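Local atomic coordinates of periplasmic binding protein (Agrobacterium tumefaciens str. B6, PDB entry 5L9G), a protein that binds the opine mannopine as the periplasmic binding protein MotA and probably delivers it to an ABC transporter for uptake. Residues Q58-A63 with E84-A89; Q158-I163 with N325-H330; K129-D134 with E219-I224. All blocks are in the same frame, centred on the assembly; numbering follows the deposited sequence.

Contact 1: Q58-A63 with E84-A89. With MO0 (mannopine), chain C.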
# COMPACT_ATOMS: atom_id res chain seq x y z
N GLN A 58 -5.12 5.54 -8.70
CA GLN A 58 -4.32 5.74 -7.49
C GLN A 58 -5.15 6.01 -6.26
O GLN A 58 -4.72 5.68 -5.15
CB GLN A 58 -3.30 6.88 -7.67
CG GLN A 58 -2.30 6.71 -8.81
CD GLN A 58 -1.50 5.42 -8.69
OE1 GLN A 58 -1.08 5.02 -7.60
NE2 GLN A 58 -1.32 4.76 -9.82
N ASN A 59 -6.29 6.69 -6.42
CA ASN A 59 -7.12 7.15 -5.30
C ASN A 59 -8.49 6.48 -5.29
O ASN A 59 -9.16 6.50 -6.32
CB ASN A 59 -7.24 8.68 -5.39
CG ASN A 59 -7.75 9.37 -4.15
OD1 ASN A 59 -8.66 8.90 -3.46
ND2 ASN A 59 -7.21 10.54 -3.86
N TRP A 60 -8.91 5.89 -4.13
CA TRP A 60 -10.22 5.22 -3.97
C TRP A 60 -11.37 6.16 -4.40
O TRP A 60 -12.42 5.68 -4.84
CB TRP A 60 -10.43 4.75 -2.52
CG TRP A 60 -10.84 5.85 -1.58
CD1 TRP A 60 -10.02 6.74 -0.96
CD2 TRP A 60 -12.18 6.24 -1.25
NE1 TRP A 60 -10.76 7.63 -0.22
CE2 TRP A 60 -12.09 7.36 -0.39
CE3 TRP A 60 -13.45 5.77 -1.62
CZ2 TRP A 60 -13.22 8.00 0.13
CZ3 TRP A 60 -14.58 6.41 -1.10
CH2 TRP A 60 -14.46 7.51 -0.24
N ALA A 61 -11.17 7.49 -4.25
CA ALA A 61 -12.17 8.50 -4.62
C ALA A 61 -12.54 8.45 -6.12
O ALA A 61 -13.63 8.90 -6.50
CB ALA A 61 -11.71 9.89 -4.21
N GLU A 62 -11.68 7.84 -6.97
CA GLU A 62 -11.94 7.67 -8.40
C GLU A 62 -13.04 6.61 -8.59
O GLU A 62 -13.89 6.75 -9.48
CB GLU A 62 -10.66 7.26 -9.16
CG GLU A 62 -9.51 8.28 -9.07
CD GLU A 62 -8.23 7.86 -9.78
OE1 GLU A 62 -8.33 7.51 -10.99
OE2 GLU A 62 -7.16 7.81 -9.13
N ALA A 63 -13.06 5.58 -7.70
CA ALA A 63 -14.11 4.55 -7.72
C ALA A 63 -15.42 5.18 -7.25
O ALA A 63 -16.49 4.87 -7.80
CB ALA A 63 -13.72 3.39 -6.80
N GLU A 84 -10.78 0.78 2.84
CA GLU A 84 -11.99 -0.04 2.86
C GLU A 84 -13.11 0.55 3.75
O GLU A 84 -14.24 0.65 3.27
CB GLU A 84 -11.66 -1.51 3.21
CG GLU A 84 -12.87 -2.45 3.15
CD GLU A 84 -13.67 -2.63 4.43
OE1 GLU A 84 -14.79 -3.17 4.31
OE2 GLU A 84 -13.19 -2.32 5.54
N PRO A 85 -12.85 0.99 5.01
CA PRO A 85 -13.96 1.55 5.81
C PRO A 85 -14.65 2.77 5.19
O PRO A 85 -15.88 2.78 5.11
CB PRO A 85 -13.31 1.86 7.16
CG PRO A 85 -12.08 0.98 7.22
CD PRO A 85 -11.59 0.95 5.79
N GLN A 86 -13.87 3.77 4.71
CA GLN A 86 -14.47 4.97 4.10
C GLN A 86 -15.14 4.68 2.75
O GLN A 86 -16.17 5.30 2.45
CB GLN A 86 -13.47 6.14 4.01
CG GLN A 86 -12.27 5.96 3.08
CD GLN A 86 -11.39 7.19 3.06
OE1 GLN A 86 -11.86 8.33 3.18
NE2 GLN A 86 -10.10 6.98 2.94
N ALA A 87 -14.60 3.73 1.95
CA ALA A 87 -15.21 3.32 0.67
C ALA A 87 -16.55 2.62 0.93
O ALA A 87 -17.54 2.95 0.28
CB ALA A 87 -14.27 2.41 -0.10
N LYS A 88 -16.58 1.71 1.93
CA LYS A 88 -17.80 0.98 2.33
C LYS A 88 -18.88 1.95 2.85
O LYS A 88 -20.05 1.81 2.50
CB LYS A 88 -17.46 -0.09 3.39
CG LYS A 88 -18.65 -0.95 3.82
CD LYS A 88 -18.23 -2.30 4.37
CE LYS A 88 -17.63 -2.27 5.74
NZ LYS A 88 -16.95 -3.55 6.05
N ALA A 89 -18.47 2.95 3.66
CA ALA A 89 -19.39 3.96 4.23
C ALA A 89 -19.98 4.88 3.15
O ALA A 89 -21.15 5.28 3.25
CB ALA A 89 -18.65 4.79 5.28
OAB MO0 C . -6.84 2.10 -1.90
CAF MO0 C . -6.43 2.79 -3.05
CAG MO0 C . -4.93 2.94 -3.16
OAC MO0 C . -4.51 4.08 -2.51
CAH MO0 C . -4.15 1.70 -2.79
OAM MO0 C . -4.57 0.60 -3.50
CAI MO0 C . -2.63 1.84 -2.84
OAD MO0 C . -2.20 2.12 -4.13
CAJ MO0 C . -1.93 0.66 -2.23
OAE MO0 C . -2.33 0.52 -0.90
CAK MO0 C . -0.40 0.69 -2.36
N MO0 C . 0.06 -0.60 -2.91
CA MO0 C . 1.54 -0.75 -2.85
C MO0 C . 2.14 -0.52 -4.21
O MO0 C . 1.41 -0.10 -5.14
CB MO0 C . 1.97 -2.08 -2.29
CG MO0 C . 1.83 -3.22 -3.28
CD MO0 C . 1.76 -4.56 -2.64
OE1 MO0 C . 2.92 -5.34 -2.63
NE2 MO0 C . 0.73 -5.03 -2.13
OXT MO0 C . 3.38 -0.67 -4.42

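Contact 2: Q158-I163 with N325-H330. With EDO (1,2-ethanediol), chain F.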
# COMPACT_ATOMS: atom_id res chain seq x y z
N GLN A 158 -0.92 11.08 -0.80
CA GLN A 158 -2.07 10.58 -0.03
C GLN A 158 -1.58 10.30 1.40
O GLN A 158 -0.38 10.07 1.58
CB GLN A 158 -2.73 9.37 -0.70
CG GLN A 158 -3.37 9.72 -2.03
CD GLN A 158 -4.07 8.55 -2.62
OE1 GLN A 158 -3.70 8.01 -3.68
NE2 GLN A 158 -5.11 8.11 -1.95
N PRO A 159 -2.46 10.37 2.43
CA PRO A 159 -1.97 10.37 3.82
C PRO A 159 -1.68 9.06 4.53
O PRO A 159 -1.00 9.13 5.56
CB PRO A 159 -3.08 11.12 4.58
CG PRO A 159 -4.31 10.81 3.84
CD PRO A 159 -3.90 10.73 2.37
N ILE A 160 -2.20 7.90 4.08
CA ILE A 160 -1.95 6.62 4.79
C ILE A 160 -0.45 6.32 4.87
O ILE A 160 0.22 6.21 3.86
CB ILE A 160 -2.79 5.43 4.27
CG1 ILE A 160 -4.32 5.73 4.49
CG2 ILE A 160 -2.38 4.12 4.98
CD1 ILE A 160 -5.28 4.85 3.66
N GLY A 161 0.05 6.24 6.10
CA GLY A 161 1.48 6.00 6.36
C GLY A 161 2.25 7.29 6.58
O GLY A 161 3.26 7.29 7.28
N MET A 162 1.76 8.41 6.01
CA MET A 162 2.41 9.73 6.11
C MET A 162 2.12 10.42 7.45
O MET A 162 3.04 10.99 8.05
CB MET A 162 2.04 10.63 4.91
CG MET A 162 2.22 9.94 3.54
SD MET A 162 3.96 9.50 3.21
CE MET A 162 3.83 7.75 3.02
N ILE A 163 0.85 10.38 7.91
CA ILE A 163 0.46 10.96 9.21
C ILE A 163 1.20 10.21 10.33
O ILE A 163 1.76 10.83 11.23
CB ILE A 163 -1.09 10.92 9.43
CG1 ILE A 163 -1.88 11.59 8.26
CG2 ILE A 163 -1.49 11.49 10.81
CD1 ILE A 163 -1.67 13.11 8.01
N ASN A 325 -9.17 1.00 11.84
CA ASN A 325 -10.11 1.67 12.75
C ASN A 325 -9.80 3.16 12.86
O ASN A 325 -10.74 3.95 12.92
CB ASN A 325 -10.11 1.00 14.13
CG ASN A 325 -10.60 -0.43 14.14
OD1 ASN A 325 -10.14 -1.26 14.93
ND2 ASN A 325 -11.53 -0.77 13.27
N PHE A 326 -8.50 3.55 12.84
CA PHE A 326 -8.11 4.96 12.87
C PHE A 326 -8.62 5.64 11.59
O PHE A 326 -9.23 6.71 11.65
CB PHE A 326 -6.58 5.13 12.95
CG PHE A 326 -6.14 6.57 12.79
CD1 PHE A 326 -6.22 7.46 13.86
CD2 PHE A 326 -5.69 7.04 11.56
CE1 PHE A 326 -5.86 8.80 13.70
CE2 PHE A 326 -5.34 8.39 11.40
CZ PHE A 326 -5.42 9.26 12.47
N TRP A 327 -8.32 5.02 10.44
CA TRP A 327 -8.69 5.52 9.12
C TRP A 327 -10.21 5.53 8.91
O TRP A 327 -10.71 6.42 8.22
CB TRP A 327 -7.91 4.78 8.04
CG TRP A 327 -6.46 5.16 8.12
CD1 TRP A 327 -5.47 4.49 8.77
CD2 TRP A 327 -5.91 6.43 7.74
NE1 TRP A 327 -4.31 5.23 8.75
CE2 TRP A 327 -4.55 6.43 8.13
CE3 TRP A 327 -6.42 7.55 7.06
CZ2 TRP A 327 -3.71 7.52 7.90
CZ3 TRP A 327 -5.58 8.63 6.82
CH2 TRP A 327 -4.24 8.60 7.22
N ALA A 328 -10.94 4.64 9.58
CA ALA A 328 -12.41 4.62 9.52
C ALA A 328 -12.99 5.91 10.13
O ALA A 328 -14.00 6.44 9.66
CB ALA A 328 -12.95 3.41 10.28
N LYS A 329 -12.33 6.42 11.16
CA LYS A 329 -12.77 7.58 11.91
C LYS A 329 -12.19 8.92 11.42
O LYS A 329 -12.90 9.92 11.43
CB LYS A 329 -12.42 7.33 13.40
CG LYS A 329 -13.04 8.25 14.40
CD LYS A 329 -12.63 7.82 15.81
CE LYS A 329 -13.08 8.82 16.83
NZ LYS A 329 -12.67 8.42 18.21
N HIS A 330 -10.91 8.96 10.99
CA HIS A 330 -10.26 10.23 10.68
C HIS A 330 -9.79 10.44 9.24
O HIS A 330 -9.13 11.46 8.99
CB HIS A 330 -9.08 10.45 11.64
CG HIS A 330 -9.50 10.44 13.07
ND1 HIS A 330 -9.22 9.37 13.89
CD2 HIS A 330 -10.20 11.36 13.78
CE1 HIS A 330 -9.72 9.68 15.08
NE2 HIS A 330 -10.33 10.86 15.06
C1 EDO F . -16.32 8.73 11.37
O1 EDO F . -16.36 7.39 11.88
C2 EDO F . -15.81 9.71 12.46
O2 EDO F . -15.70 11.04 11.97

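Contact 3: K129-D134 with E219-I224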
# COMPACT_ATOMS: atom_id res chain seq x y z
N LYS A 129 22.24 6.30 -1.76
CA LYS A 129 23.62 6.00 -1.32
C LYS A 129 24.68 6.97 -1.89
O LYS A 129 25.74 7.15 -1.29
CB LYS A 129 23.99 4.53 -1.58
CG LYS A 129 23.15 3.55 -0.76
CD LYS A 129 23.32 2.09 -1.23
CE LYS A 129 24.66 1.51 -0.90
NZ LYS A 129 24.88 0.25 -1.65
N LYS A 130 24.38 7.62 -3.04
CA LYS A 130 25.29 8.62 -3.57
C LYS A 130 25.32 9.82 -2.58
O LYS A 130 26.38 10.34 -2.27
CB LYS A 130 24.87 9.08 -4.97
CG LYS A 130 25.85 10.08 -5.58
CD LYS A 130 25.25 10.88 -6.73
CE LYS A 130 25.90 12.24 -6.89
NZ LYS A 130 27.39 12.15 -6.97
N THR A 131 24.14 10.16 -2.02
CA THR A 131 24.06 11.30 -1.09
C THR A 131 24.67 11.03 0.29
O THR A 131 25.42 11.86 0.77
CB THR A 131 22.59 11.77 -0.96
OG1 THR A 131 22.03 11.83 -2.27
CG2 THR A 131 22.48 13.14 -0.25
N TYR A 132 24.29 9.90 0.93
CA TYR A 132 24.61 9.57 2.32
C TYR A 132 25.50 8.37 2.53
O TYR A 132 25.88 8.11 3.68
CB TYR A 132 23.27 9.31 3.08
CG TYR A 132 22.28 10.44 2.95
CD1 TYR A 132 22.55 11.70 3.48
CD2 TYR A 132 21.06 10.25 2.30
CE1 TYR A 132 21.64 12.75 3.35
CE2 TYR A 132 20.15 11.29 2.15
CZ TYR A 132 20.44 12.54 2.69
OH TYR A 132 19.55 13.57 2.56
N GLY A 133 25.76 7.60 1.47
CA GLY A 133 26.51 6.35 1.58
C GLY A 133 25.71 5.37 2.43
O GLY A 133 24.47 5.37 2.38
N ASP A 134 26.40 4.59 3.27
CA ASP A 134 25.72 3.65 4.17
C ASP A 134 25.13 4.39 5.38
O ASP A 134 24.28 3.82 6.07
CB ASP A 134 26.70 2.55 4.62
CG ASP A 134 27.16 1.62 3.52
OD1 ASP A 134 26.44 1.48 2.50
OD2 ASP A 134 28.25 1.03 3.66
N GLU A 219 16.78 11.32 -8.21
CA GLU A 219 16.18 12.66 -8.17
C GLU A 219 15.81 13.13 -6.77
O GLU A 219 15.53 14.32 -6.58
CB GLU A 219 14.98 12.76 -9.12
CG GLU A 219 15.39 13.04 -10.56
CD GLU A 219 14.28 13.14 -11.59
OE1 GLU A 219 13.12 13.42 -11.21
OE2 GLU A 219 14.58 12.94 -12.79
N VAL A 220 15.80 12.20 -5.81
CA VAL A 220 15.52 12.48 -4.40
C VAL A 220 16.67 11.95 -3.56
O VAL A 220 17.40 11.06 -4.02
CB VAL A 220 14.14 11.90 -3.92
CG1 VAL A 220 12.99 12.51 -4.71
CG2 VAL A 220 14.12 10.37 -3.99
N ASP A 221 16.81 12.44 -2.31
CA ASP A 221 17.85 11.95 -1.41
C ASP A 221 17.31 10.88 -0.48
O ASP A 221 18.02 9.99 -0.05
CB ASP A 221 18.52 13.11 -0.66
CG ASP A 221 19.24 14.04 -1.62
OD1 ASP A 221 19.98 13.54 -2.49
OD2 ASP A 221 18.99 15.25 -1.55
N MET A 222 16.02 10.98 -0.16
CA MET A 222 15.35 9.99 0.68
C MET A 222 13.88 10.04 0.36
O MET A 222 13.39 11.06 -0.12
CB MET A 222 15.62 10.20 2.18
CG MET A 222 15.18 11.58 2.68
SD MET A 222 15.54 11.73 4.45
CE MET A 222 17.32 12.15 4.45
N ILE A 223 13.18 8.92 0.59
CA ILE A 223 11.76 8.80 0.20
C ILE A 223 11.07 7.81 1.10
O ILE A 223 11.67 6.81 1.51
CB ILE A 223 11.66 8.37 -1.31
CG1 ILE A 223 10.21 8.22 -1.81
CG2 ILE A 223 12.46 7.05 -1.62
CD1 ILE A 223 10.11 8.04 -3.35
N ILE A 224 9.80 8.08 1.41
CA ILE A 224 8.95 7.11 2.06
C ILE A 224 8.05 6.57 0.96
O ILE A 224 7.25 7.32 0.38
CB ILE A 224 8.12 7.64 3.26
CG1 ILE A 224 9.04 8.21 4.37
CG2 ILE A 224 7.23 6.50 3.80
CD1 ILE A 224 8.31 9.12 5.38

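Contact 1: Q58-A63 with E84-A89
Gln86 and Ala87 of helix 84-89 lie against the indole of Trp60, at the turn that opens helix 61-69. Along the helix, Glu84 faces away from this contact. Its OE1 takes Lys88 NZ on the syn side at 2.8 Å, and the lysine has a second acidic partner in Asp113.

Gln86 makes the larger part of this helix's side of the contact. Its CG lies between the backbone N and the carbonyl carbon (chi1 66°), and the chain is extended beyond it. This lays the side chain over one face of the indole. CG makes a CH-pi contact with the six-membered ring, 4.1 Å from its centroid. The amide continues obliquely over the NE1 side, its plane 35° from the ring plane. Gln86 NE2 comes within 3.3 Å of Trp60 NE1, but both are donors and do not bond. NE2 is instead bonded to Asp83 OD1, just before the helix.

Ala87 follows, with its CA 3.6 Å from Trp60 CZ3 and its CB 3.8 Å from Trp60 CE3. Its backbone N also lies over the ring face, near the rim.

Asn59 and Glu62 form a capping box around the turn that holds Trp60. Asn59 OD1 accepts from Ala61 N at 3.0 Å. Glu62 OE2 accepts from Asn59 N and Gln58 N, both on one face of its carboxylate. Next to this cap, Gln58 O accepts from mannopine OAC at 3.1 Å.

The contact joins two helices of the binding-protein fold beside the sugar end of the pocket. Ala63 and Glu84 touch strand 76-80, while Pro85 and Gln86 touch helix 324-343.

Contact 2: Q158-I163 with N325-H330
Ile160 CG1 sits squarely over the six-membered ring of Trp327. It is 3.6 Å from the centroid and 7° off the normal, a close CH-pi contact. With CG1 anti to the carbonyl carbon (chi1 -63°), this branch is the one laid on the ring. Pro159 meets the far end of the indole, with CB 3.8 Å from Trp327 CH2. Ile163 CG1 reaches the same CH2 at 3.9 Å. The tryptophan thus fits into the bend formed by Pro159, Ile160 and Ile163.

Phe326 CD2, from the same helix as Trp327, lies against the opposite face of the indole, near the rim. Trp327 NE1 donates to Glu164 OE1, which helps fix the rotation of the ring. The other oxygen of Glu164 accepts from Gly161 N, so one carboxylate links both segments. Pro159 O takes Met162 N at 2.9 Å and also Ile163 N, which shapes the turn. Gly161, with positive phi, is the N-cap of helix 162-169.

Farther out, Ile163 packs on Ile191 and Leu194 of helix 184-197, and Pro159 on Tyr338. Trp327 of the C-terminal helix 324-343 packs into the loop between strand 153-156 and helix 162-169, a buried helix-to-loop contact in the solute-binding protein fold.

Contact 3: K129-D134 with E219-I224
Thr131 and Asp221 meet because both first torsions point their polar groups across the gap. Thr131 OG1 is anti to its carbonyl carbon (chi1 -45°), and Asp221 CG is likewise anti to its own. The hydroxyl donates to Asp221 OD1 at 2.7 Å. It approaches on the anti side of the carboxylate, 35° out of its plane. Thr131 CG2 lies 3.4 Å from the same OD1, so the threonine touches this oxygen with both branches. The other oxygen, OD2, accepts from Lys152 N. Both oxygens of the carboxylate are therefore used, one by the helix and one by the backbone leading into strand 153-156.

Tyr132 comes in beside this pair. Its ring stands nearly upright to the carboxylate, with the planes 79° apart. Asp221 O lies at the ring edge, in its plane, 3.3 Å from Tyr132 CE2. The hydroxyl passes 3.4 Å from Asp221 CB, and its hydrogen-bond partner is Pro150 O. One face of the ring is covered by Thr131 CG2, which sits over its centre.

Met222 closes the hydroxyl end of the ring. Its chain is bent at chi3, which turns CE to 3.6 Å from Tyr132 CZ and 3.2 Å from Tyr132 OH. The sulfur-bearing chain crosses the tyrosine at about a right angle.

After Tyr132 the helix ends. Gly133 N still bonds to Lys129 O, but Gly133 leaves the helical conformation with positive phi. Asp221 also pairs through its backbone with Asn128 and Lys152. The contact thus ties helix 129-132 to the start of strand 222-226, which runs antiparallel to strand 115-128 and parallel to strand 153-156. It lies where strand 115-128 runs out into helix 129-132 in this solute-binding protein fold, remote from the mannopine contact at Gln58.

In the fold
From the N terminus, contact 1 closes first. Its loop runs through strand 76-80 and joins the start of helix 61-69 to helix 84-89. The chain then passes along strand 115-128 and opens contact 3 at helix 129-132. Contact 2 opens at residues 158-163, before contact 3 closes by tying helix 129-132 to strand 222-226. Contact 2 closes last, joining the loop before helix 162-169 to the C-terminal helix 324-343, so contacts 2 and 3 cross. Contacts 1 and 2 touch through Pro85 and Ala328. Contacts 2 and 3 meet where Met162 packs on Ile224. Contacts 1 and 3 lie on opposite sides of the chain's centre, their centres 33 Å apart.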